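Local structure of tRNA dimethylallyltransferase (Bacillus halodurans, 3EXA) at residues Val9-Val14 and Arg273-Phe278; Gln137-Lys142 and Arg161-Leu166; Leu192-Leu197 and Arg279-Val284. The protein probably transfers a dimethylallyl group from dimethylallyl diphosphate to the N6 of adenosine 37 in tRNAs that read codons beginning with uridine. All blocks are in the same frame, centred on the assembly; numbering follows the deposited sequence.

Contact 1: residues Val9-Val14 and Arg273-Phe278; sequences VGPTAV and RQLTWF
Val9 sits over one face of the Phe278 ring, its CB above the centre, and this CH-pi contact is the heart of the meeting between the start of the predicted P-loop and the last turns of helix 256-279. Val9 CB stands 3.6 Å from the centroid of the Phe278 ring and only 2° off its normal. The two methyls lie over different parts of the same face: Val9 CG2 reaches Phe278 CG at 3.8 Å, whereas Val9 CG1 leans over the CE2 and CZ end. Phe278 presents this face because its CG is anti to its own carbonyl carbon (chi1 -70°), which swings the ring off the helix toward the strand end. Gly10 N approaches the CD1 side of the ring obliquely, 3.9 Å from Phe278 CD1.

One helical turn earlier, Pro11 and Leu275 meet with the proline ring against the branch point of the leucine. Pro11 CD is 3.5 Å from Leu275 CG, a tight carbon pair, and Pro11 CG lies 3.6 Å from Leu275 CD1. Gln274 adds a looser touch, its CB being 4.4 Å from Pro11 CA.

Gly10 has backbone angles at which a CB would be jammed against the preceding carbonyl O. Pro11 O accepts a hydrogen bond from Lys16 NZ, and Leu204 of helix 201-218 also packs on Pro11. No hydrogen bond joins the two segments; between them the contact is apolar, setting the predicted ATP-binding loop beside a helix end that, by similarity, interacts with substrate tRNA.

Contact 2: residues Gln137-Lys142 and Arg161-Leu166; sequences QALHDK and RVIRAL
Segments 137-142 and 161-166, on helices 136-144 and 159-171, run side by side in nearly the same direction, 27° apart, with their axes approaching to 9.9 Å. The backbones come nearest at His140 and Val162, whose CA atoms are 6.6 Å apart.

Leu139 is the central side chain, inserted among Val162, Ile163 and Leu166. Its CG is anti to the backbone N (chi1 175°), which brings the branch point to Val162; the two methyls then part to different partners. Leu139 CD1 meets Leu166 CD1 at 3.5 Å as the two side chains cross at a slant, while Leu139 CD2 turns to Ile163 CG1 at 3.8 Å, the two side chains being roughly perpendicular. Val162 slides past Leu139 in the opposing sense; its CG1 lies 3.8 Å from Leu139 CG and also rests on Leu139 O at 3.6 Å. The other methyl, Val162 CG2, approaches the His140 ring obliquely, 4.0 Å from CD2. Lys142 contributes aliphatic chain alone: its CD sits 4.1 Å from Leu166 CD1, beyond which bends at chi3 and chi4 lead the ammonium away.

His140 NE2 is hydrogen-bonded with Ile154 O in the loop before helix 159-171, and Lys142 makes a cation-pi contact with Phe130. Helix 121-133 closes the apolar cluster, Phe130 and Val131 touching Leu139, Glu128 touching Ile163 and Leu127 touching Leu166. The pair thus belongs to a small all-helical bundle remote from the parallel sheet, and Arg164 on helix 159-171, whose start probably interacts with substrate tRNA, reaches Thr172 O of the second subunit.

Contact 3: residues Leu192-Leu197 and Arg279-Val284; sequences LVMIGL and RNKANV
Strand 192-197 and the loop 279-284 draw together at Met194 and Val284, whose CA atoms are 5.0 Å apart with the chains running parallel as the loop enters strand 284-288. Across this approach Val284 CA makes a CH···O contact with Met194 O at 3.5 Å, with an angle of 149° at the hydrogen.

The side chains of Met194, a selenomethionine, and Val284 emerge on the same face of the sheet and pass at a slant. Met194 leaves the strand extended, CG anti to the backbone N (chi1 -151°), and its bend at chi3 (139°) places the terminal methyl beside the valine. Met194 CE lies 3.5 Å from Val284 CG2, a tight pair, with SE at 3.8 Å from the same methyl. Val284 CG1 is turned toward Gly196 instead, resting over the peptide at 3.8 Å from Gly196 N. Lys281 supplies a more distant touch, its CD 4.4 Å from Met194 CE, while its NZ has a weak hydrogen bond to Asn106 OD1 on helix 102-110.

The backbone bonds go to other partners: Val193 and Ile195 to strand 4-9, Met194 to Thr285. Between the segments themselves the chemistry is therefore mainly apolar, a selenomethionine–valine contact with a CH···O approach beside it where the edge strand joins the sheet.

Contacts 1 and 3 are neighbours, their centres 11 Å apart, in the predicted nucleotide-binding core; contact 2 lies about 48 Å from each, between centres, in the bundle of helices 121-133, 136-144 and 159-171. Strand 4-9, which leads into the predicted P-loop, pairs with strand 191-198 through Val9 N to Ile195 O and Val9 O to Leu197 N, both 3.1 Å. Val9 and Met194 also pack together, and helix 256-279 of contact 1 runs into the loop of contact 3. Along the chain these two interlock, their segments alternating, whereas contact 2 closes before contact 3 opens. The core is thus tied together by distant segments, while the helical bundle forms locally from residues inserted between them.

Contact 1: residues Val9-Val14 and Arg273-Phe278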
loop_
_atom_site.group_PDB
_atom_site.type_symbol
_atom_site.label_atom_id
_atom_site.label_comp_id
_atom_site.label_asym_id
_atom_site.label_seq_id
_atom_site.Cartn_x
_atom_site.Cartn_y
_atom_site.Cartn_z
ATOM N N VAL A 9 -8.705 11.157 31.620
ATOM C CA VAL A 9 -7.335 11.300 31.165
ATOM C C VAL A 9 -6.553 12.177 32.135
ATOM O O VAL A 9 -7.140 12.860 32.971
ATOM C CB VAL A 9 -7.320 11.972 29.812
ATOM C CG1 VAL A 9 -8.239 11.214 28.853
ATOM C CG2 VAL A 9 -7.798 13.412 29.973
ATOM N N GLY A 10 -5.232 12.176 31.994
ATOM C CA GLY A 10 -4.380 12.967 32.863
ATOM C C GLY A 10 -3.041 12.270 33.031
ATOM O O GLY A 10 -2.923 11.093 32.703
ATOM N N PRO A 11 -2.008 12.967 33.525
ATOM C CA PRO A 11 -0.672 12.392 33.729
ATOM C C PRO A 11 -0.669 11.298 34.796
ATOM O O PRO A 11 -1.724 10.905 35.286
ATOM C CB PRO A 11 0.159 13.602 34.143
ATOM C CG PRO A 11 -0.839 14.440 34.878
ATOM C CD PRO A 11 -2.041 14.372 33.963
ATOM N N THR A 12 0.518 10.814 35.157
ATOM C CA THR A 12 0.645 9.769 36.175
ATOM C C THR A 12 0.689 10.370 37.571
ATOM O O THR A 12 1.193 11.474 37.761
ATOM C CB THR A 12 1.962 8.961 36.044
ATOM O OG1 THR A 12 2.426 8.988 34.689
ATOM C CG2 THR A 12 1.741 7.506 36.486
ATOM N N ALA A 13 0.168 9.619 38.536
ATOM C CA ALA A 13 0.164 10.006 39.936
ATOM C C ALA A 13 -0.887 11.021 40.369
ATOM O O ALA A 13 -0.845 11.509 41.498
ATOM C CB ALA A 13 1.556 10.492 40.333
ATOM N N VAL A 14 -1.837 11.329 39.494
ATOM C CA VAL A 14 -2.892 12.280 39.843
ATOM C C VAL A 14 -4.129 11.603 40.430
ATOM O O VAL A 14 -5.136 12.258 40.669
ATOM C CB VAL A 14 -3.352 13.113 38.620
ATOM C CG1 VAL A 14 -2.303 14.144 38.260
ATOM C CG2 VAL A 14 -3.618 12.199 37.439
ATOM N N ARG A 273 4.485 15.853 29.162
ATOM C CA ARG A 273 4.078 15.687 27.780
ATOM C C ARG A 273 2.658 15.163 27.678
ATOM O O ARG A 273 1.923 15.525 26.763
ATOM C CB ARG A 273 5.035 14.744 27.052
ATOM C CG ARG A 273 5.998 15.485 26.154
ATOM C CD ARG A 273 7.309 14.755 25.949
ATOM N NE ARG A 273 8.222 15.602 25.190
ATOM C CZ ARG A 273 8.583 16.830 25.558
ATOM N NH1 ARG A 273 9.416 17.532 24.800
ATOM N NH2 ARG A 273 8.120 17.354 26.687
ATOM N N GLN A 274 2.263 14.315 28.615
ATOM C CA GLN A 274 0.916 13.776 28.585
ATOM C C GLN A 274 -0.102 14.871 28.887
ATOM O O GLN A 274 -1.185 14.904 28.302
ATOM C CB GLN A 274 0.795 12.620 29.577
ATOM C CG GLN A 274 1.440 11.342 29.069
ATOM C CD GLN A 274 0.569 10.618 28.054
ATOM O OE1 GLN A 274 -0.477 10.063 28.408
ATOM N NE2 GLN A 274 0.990 10.626 26.784
ATOM N N LEU A 275 0.260 15.775 29.794
ATOM C CA LEU A 275 -0.606 16.889 30.169
ATOM C C LEU A 275 -0.758 17.850 28.993
ATOM O O LEU A 275 -1.861 18.307 28.689
ATOM C CB LEU A 275 -0.017 17.625 31.376
ATOM C CG LEU A 275 -0.631 17.282 32.740
ATOM C CD1 LEU A 275 0.315 17.668 33.865
ATOM C CD2 LEU A 275 -1.953 18.026 32.877
ATOM N N THR A 276 0.355 18.147 28.332
ATOM C CA THR A 276 0.335 19.043 27.192
ATOM C C THR A 276 -0.591 18.499 26.111
ATOM O O THR A 276 -1.416 19.227 25.559
ATOM C CB THR A 276 1.759 19.249 26.631
ATOM O OG1 THR A 276 2.460 20.175 27.473
ATOM C CG2 THR A 276 1.715 19.788 25.206
ATOM N N TRP A 277 -0.481 17.213 25.828
ATOM C CA TRP A 277 -1.331 16.623 24.824
ATOM C C TRP A 277 -2.808 16.750 25.174
ATOM O O TRP A 277 -3.593 17.170 24.335
ATOM C CB TRP A 277 -0.990 15.156 24.632
ATOM C CG TRP A 277 -1.787 14.527 23.554
ATOM C CD1 TRP A 277 -2.378 13.305 23.590
ATOM C CD2 TRP A 277 -2.050 15.069 22.251
ATOM N NE1 TRP A 277 -3.001 13.045 22.393
ATOM C CE2 TRP A 277 -2.824 14.115 21.554
ATOM C CE3 TRP A 277 -1.729 16.279 21.607
ATOM C CZ2 TRP A 277 -3.257 14.315 20.237
ATOM C CZ3 TRP A 277 -2.164 16.479 20.295
ATOM C CH2 TRP A 277 -2.929 15.504 19.630
ATOM N N PHE A 278 -3.202 16.400 26.397
ATOM C CA PHE A 278 -4.614 16.496 26.753
ATOM C C PHE A 278 -5.114 17.927 26.908
ATOM O O PHE A 278 -6.271 18.215 26.604
ATOM C CB PHE A 278 -4.904 15.681 28.015
ATOM C CG PHE A 278 -4.813 14.208 27.794
ATOM C CD1 PHE A 278 -3.941 13.433 28.545
ATOM C CD2 PHE A 278 -5.547 13.604 26.775
ATOM C CE1 PHE A 278 -3.787 12.073 28.276
ATOM C CE2 PHE A 278 -5.403 12.243 26.493
ATOM C CZ PHE A 278 -4.520 11.474 27.245
#

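Contact 2: residues Gln137-Lys142 and Arg161-Leu166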
loop_
_atom_site.group_PDB
_atom_site.type_symbol
_atom_site.label_atom_id
_atom_site.label_comp_id
_atom_site.label_asym_id
_atom_site.label_seq_id
_atom_site.Cartn_x
_atom_site.Cartn_y
_atom_site.Cartn_z
ATOM N N GLN A 137 9.455 9.950 -23.178
ATOM C CA GLN A 137 9.801 11.244 -22.611
ATOM C C GLN A 137 8.519 12.032 -22.319
ATOM O O GLN A 137 8.539 12.992 -21.542
ATOM C CB GLN A 137 10.708 12.047 -23.547
ATOM C CG GLN A 137 9.979 12.704 -24.687
ATOM C CD GLN A 137 10.764 13.844 -25.300
ATOM O OE1 GLN A 137 10.305 14.479 -26.250
ATOM N NE2 GLN A 137 11.951 14.113 -24.761
ATOM N N ALA A 138 7.407 11.638 -22.941
ATOM C CA ALA A 138 6.126 12.305 -22.686
ATOM C C ALA A 138 5.696 11.967 -21.253
ATOM O O ALA A 138 5.159 12.810 -20.523
ATOM C CB ALA A 138 5.065 11.836 -23.674
ATOM N N LEU A 139 5.941 10.721 -20.858
ATOM C CA LEU A 139 5.612 10.259 -19.515
ATOM C C LEU A 139 6.549 10.979 -18.548
ATOM O O LEU A 139 6.226 11.207 -17.377
ATOM C CB LEU A 139 5.830 8.754 -19.402
ATOM C CG LEU A 139 5.613 8.223 -17.989
ATOM C CD1 LEU A 139 4.165 8.387 -17.636
ATOM C CD2 LEU A 139 6.028 6.769 -17.895
ATOM N N HIS A 140 7.715 11.331 -19.077
ATOM C CA HIS A 140 8.741 12.033 -18.337
ATOM C C HIS A 140 8.301 13.484 -18.197
ATOM O O HIS A 140 8.455 14.094 -17.137
ATOM C CB HIS A 140 10.069 11.935 -19.091
ATOM C CG HIS A 140 11.257 12.345 -18.280
ATOM N ND1 HIS A 140 11.717 13.644 -18.234
ATOM C CD2 HIS A 140 12.065 11.632 -17.461
ATOM C CE1 HIS A 140 12.757 13.712 -17.422
ATOM N NE2 HIS A 140 12.987 12.504 -16.939
ATOM N N ASP A 141 7.740 14.037 -19.266
ATOM C CA ASP A 141 7.276 15.417 -19.203
ATOM C C ASP A 141 6.121 15.504 -18.211
ATOM O O ASP A 141 5.960 16.515 -17.527
ATOM C CB ASP A 141 6.836 15.918 -20.582
ATOM C CG ASP A 141 8.000 16.049 -21.554
ATOM O OD1 ASP A 141 9.088 16.500 -21.131
ATOM O OD2 ASP A 141 7.827 15.709 -22.745
ATOM N N LYS A 142 5.328 14.436 -18.128
ATOM C CA LYS A 142 4.195 14.400 -17.206
ATOM C C LYS A 142 4.677 14.583 -15.774
ATOM O O LYS A 142 4.106 15.354 -15.003
ATOM C CB LYS A 142 3.445 13.068 -17.317
ATOM C CG LYS A 142 2.324 12.908 -16.284
ATOM C CD LYS A 142 1.630 11.550 -16.393
ATOM C CE LYS A 142 0.699 11.466 -17.608
ATOM N NZ LYS A 142 -0.535 12.317 -17.478
ATOM N N ARG A 161 11.253 3.727 -13.449
ATOM C CA ARG A 161 11.517 4.593 -12.310
ATOM C C ARG A 161 10.643 5.851 -12.366
ATOM O O ARG A 161 10.367 6.468 -11.342
ATOM C CB ARG A 161 13.001 4.964 -12.283
ATOM C CG ARG A 161 13.444 5.742 -11.058
ATOM C CD ARG A 161 14.961 5.906 -11.051
ATOM N NE ARG A 161 15.426 6.799 -9.990
ATOM C CZ ARG A 161 16.708 7.041 -9.726
ATOM N NH1 ARG A 161 17.660 6.457 -10.444
ATOM N NH2 ARG A 161 17.038 7.870 -8.744
ATOM N N VAL A 162 10.205 6.225 -13.566
ATOM C CA VAL A 162 9.343 7.390 -13.720
ATOM C C VAL A 162 7.933 7.007 -13.287
ATOM O O VAL A 162 7.237 7.790 -12.652
ATOM C CB VAL A 162 9.331 7.884 -15.179
ATOM C CG1 VAL A 162 8.253 8.948 -15.378
ATOM C CG2 VAL A 162 10.699 8.452 -15.531
ATOM N N ILE A 163 7.505 5.800 -13.620
ATOM C CA ILE A 163 6.176 5.372 -13.204
ATOM C C ILE A 163 6.123 5.315 -11.677
ATOM O O ILE A 163 5.125 5.677 -11.064
ATOM C CB ILE A 163 5.831 3.982 -13.775
ATOM C CG1 ILE A 163 5.495 4.118 -15.263
ATOM C CG2 ILE A 163 4.674 3.361 -12.994
ATOM C CD1 ILE A 163 5.200 2.825 -15.947
ATOM N N ARG A 164 7.208 4.849 -11.072
ATOM C CA ARG A 164 7.292 4.742 -9.622
ATOM C C ARG A 164 7.115 6.117 -8.978
ATOM O O ARG A 164 6.388 6.265 -7.998
ATOM C CB ARG A 164 8.646 4.143 -9.240
ATOM C CG ARG A 164 9.045 4.326 -7.787
ATOM C CD ARG A 164 8.167 3.526 -6.840
ATOM N NE ARG A 164 8.961 2.618 -6.014
ATOM C CZ ARG A 164 9.971 2.994 -5.234
ATOM N NH1 ARG A 164 10.330 4.271 -5.163
ATOM N NH2 ARG A 164 10.633 2.090 -4.525
ATOM N N ALA A 165 7.783 7.121 -9.536
ATOM C CA ALA A 165 7.702 8.483 -9.013
ATOM C C ALA A 165 6.283 9.036 -9.070
ATOM O O ALA A 165 5.823 9.681 -8.129
ATOM C CB ALA A 165 8.640 9.395 -9.792
ATOM N N LEU A 166 5.592 8.789 -10.176
ATOM C CA LEU A 166 4.236 9.288 -10.327
ATOM C C LEU A 166 3.257 8.577 -9.390
ATOM O O LEU A 166 2.263 9.167 -8.968
ATOM C CB LEU A 166 3.774 9.144 -11.784
ATOM C CG LEU A 166 4.602 9.883 -12.858
ATOM C CD1 LEU A 166 4.271 9.341 -14.248
ATOM C CD2 LEU A 166 4.328 11.374 -12.788
#

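Contact 3: residues Leu192-Leu197 and Arg279-Val284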
loop_
_atom_site.group_PDB
_atom_site.type_symbol
_atom_site.label_atom_id
_atom_site.label_comp_id
_atom_site.label_asym_id
_atom_site.label_seq_id
_atom_site.Cartn_x
_atom_site.Cartn_y
_atom_site.Cartn_z
ATOM N N LEU A 192 -19.758 11.329 24.303
ATOM C CA LEU A 192 -18.585 11.385 25.148
ATOM C C LEU A 192 -18.481 12.558 26.110
ATOM O O LEU A 192 -18.870 13.690 25.806
ATOM C CB LEU A 192 -17.324 11.322 24.276
ATOM C CG LEU A 192 -15.940 11.292 24.955
ATOM C CD1 LEU A 192 -14.949 10.633 24.036
ATOM C CD2 LEU A 192 -15.479 12.705 25.295
ATOM N N VAL A 193 -17.958 12.234 27.290
ATOM C CA VAL A 193 -17.691 13.173 28.361
ATOM C C VAL A 193 -16.245 12.849 28.749
ATOM O O VAL A 193 -15.925 11.738 29.193
ATOM C CB VAL A 193 -18.627 12.962 29.573
ATOM C CG1 VAL A 193 -18.220 13.887 30.713
ATOM C CG2 VAL A 193 -20.068 13.254 29.172
HETATM N N MSE A 194 -15.368 13.819 28.535
HETATM C CA MSE A 194 -13.960 13.655 28.823
HETATM C C MSE A 194 -13.546 14.587 29.955
HETATM O O MSE A 194 -13.739 15.797 29.866
HETATM C CB MSE A 194 -13.160 13.975 27.566
HETATM C CG MSE A 194 -11.850 13.237 27.461
HETATM SE SE MSE A 194 -11.069 13.383 25.695
HETATM C CE MSE A 194 -9.229 13.622 26.229
ATOM N N ILE A 195 -12.987 14.028 31.020
ATOM C CA ILE A 195 -12.542 14.840 32.150
ATOM C C ILE A 195 -11.043 14.657 32.318
ATOM O O ILE A 195 -10.507 13.597 32.013
ATOM C CB ILE A 195 -13.222 14.413 33.472
ATOM C CG1 ILE A 195 -12.925 12.942 33.744
ATOM C CG2 ILE A 195 -14.735 14.655 33.404
ATOM C CD1 ILE A 195 -13.405 12.457 35.077
ATOM N N GLY A 196 -10.362 15.688 32.801
ATOM C CA GLY A 196 -8.929 15.575 32.997
ATOM C C GLY A 196 -8.555 15.892 34.430
ATOM O O GLY A 196 -9.114 16.810 35.029
ATOM N N LEU A 197 -7.625 15.116 34.982
ATOM C CA LEU A 197 -7.144 15.310 36.346
ATOM C C LEU A 197 -5.739 15.914 36.289
ATOM O O LEU A 197 -4.850 15.367 35.634
ATOM C CB LEU A 197 -7.116 13.971 37.087
ATOM C CG LEU A 197 -8.444 13.196 37.036
ATOM C CD1 LEU A 197 -8.362 11.974 37.943
ATOM C CD2 LEU A 197 -9.588 14.104 37.465
ATOM N N ARG A 279 -4.240 18.814 27.375
ATOM C CA ARG A 279 -4.588 20.220 27.535
ATOM C C ARG A 279 -4.906 20.788 26.162
ATOM O O ARG A 279 -5.652 21.762 26.030
ATOM C CB ARG A 279 -3.423 21.009 28.143
ATOM C CG ARG A 279 -3.363 20.991 29.655
ATOM C CD ARG A 279 -4.581 21.695 30.234
ATOM N NE ARG A 279 -4.541 21.809 31.691
ATOM C CZ ARG A 279 -5.425 22.501 32.405
ATOM N NH1 ARG A 279 -6.417 23.141 31.794
ATOM N NH2 ARG A 279 -5.322 22.556 33.724
ATOM N N ASN A 280 -4.336 20.165 25.139
ATOM C CA ASN A 280 -4.538 20.602 23.765
ATOM C C ASN A 280 -5.799 19.996 23.165
ATOM O O ASN A 280 -6.149 20.293 22.024
ATOM C CB ASN A 280 -3.329 20.211 22.913
ATOM C CG ASN A 280 -3.006 21.243 21.857
ATOM O OD1 ASN A 280 -2.233 20.988 20.938
ATOM N ND2 ASN A 280 -3.590 22.427 21.993
ATOM N N LYS A 281 -6.480 19.139 23.921
ATOM C CA LYS A 281 -7.713 18.526 23.420
ATOM C C LYS A 281 -8.942 19.303 23.900
ATOM O O LYS A 281 -9.160 19.446 25.096
ATOM C CB LYS A 281 -7.813 17.066 23.878
ATOM C CG LYS A 281 -6.729 16.160 23.317
ATOM C CD LYS A 281 -7.326 15.014 22.526
ATOM C CE LYS A 281 -8.123 15.522 21.332
ATOM N NZ LYS A 281 -8.787 14.406 20.593
ATOM N N ALA A 282 -9.737 19.811 22.966
ATOM C CA ALA A 282 -10.937 20.559 23.325
ATOM C C ALA A 282 -12.011 19.593 23.829
ATOM O O ALA A 282 -12.041 18.426 23.427
ATOM C CB ALA A 282 -11.455 21.348 22.114
ATOM N N ASN A 283 -12.887 20.084 24.705
ATOM C CA ASN A 283 -13.956 19.272 25.281
ATOM C C ASN A 283 -13.472 18.438 26.478
ATOM O O ASN A 283 -14.102 17.449 26.857
ATOM C CB ASN A 283 -14.564 18.364 24.210
ATOM C CG ASN A 283 -15.187 19.151 23.075
ATOM O OD1 ASN A 283 -15.449 18.614 21.997
ATOM N ND2 ASN A 283 -15.437 20.433 23.316
ATOM N N VAL A 284 -12.345 18.843 27.065
ATOM C CA VAL A 284 -11.790 18.162 28.230
ATOM C C VAL A 284 -11.949 19.056 29.457
ATOM O O VAL A 284 -11.266 20.075 29.600
ATOM C CB VAL A 284 -10.289 17.829 28.046
ATOM C CG1 VAL A 284 -9.753 17.145 29.304
ATOM C CG2 VAL A 284 -10.098 16.919 26.837
#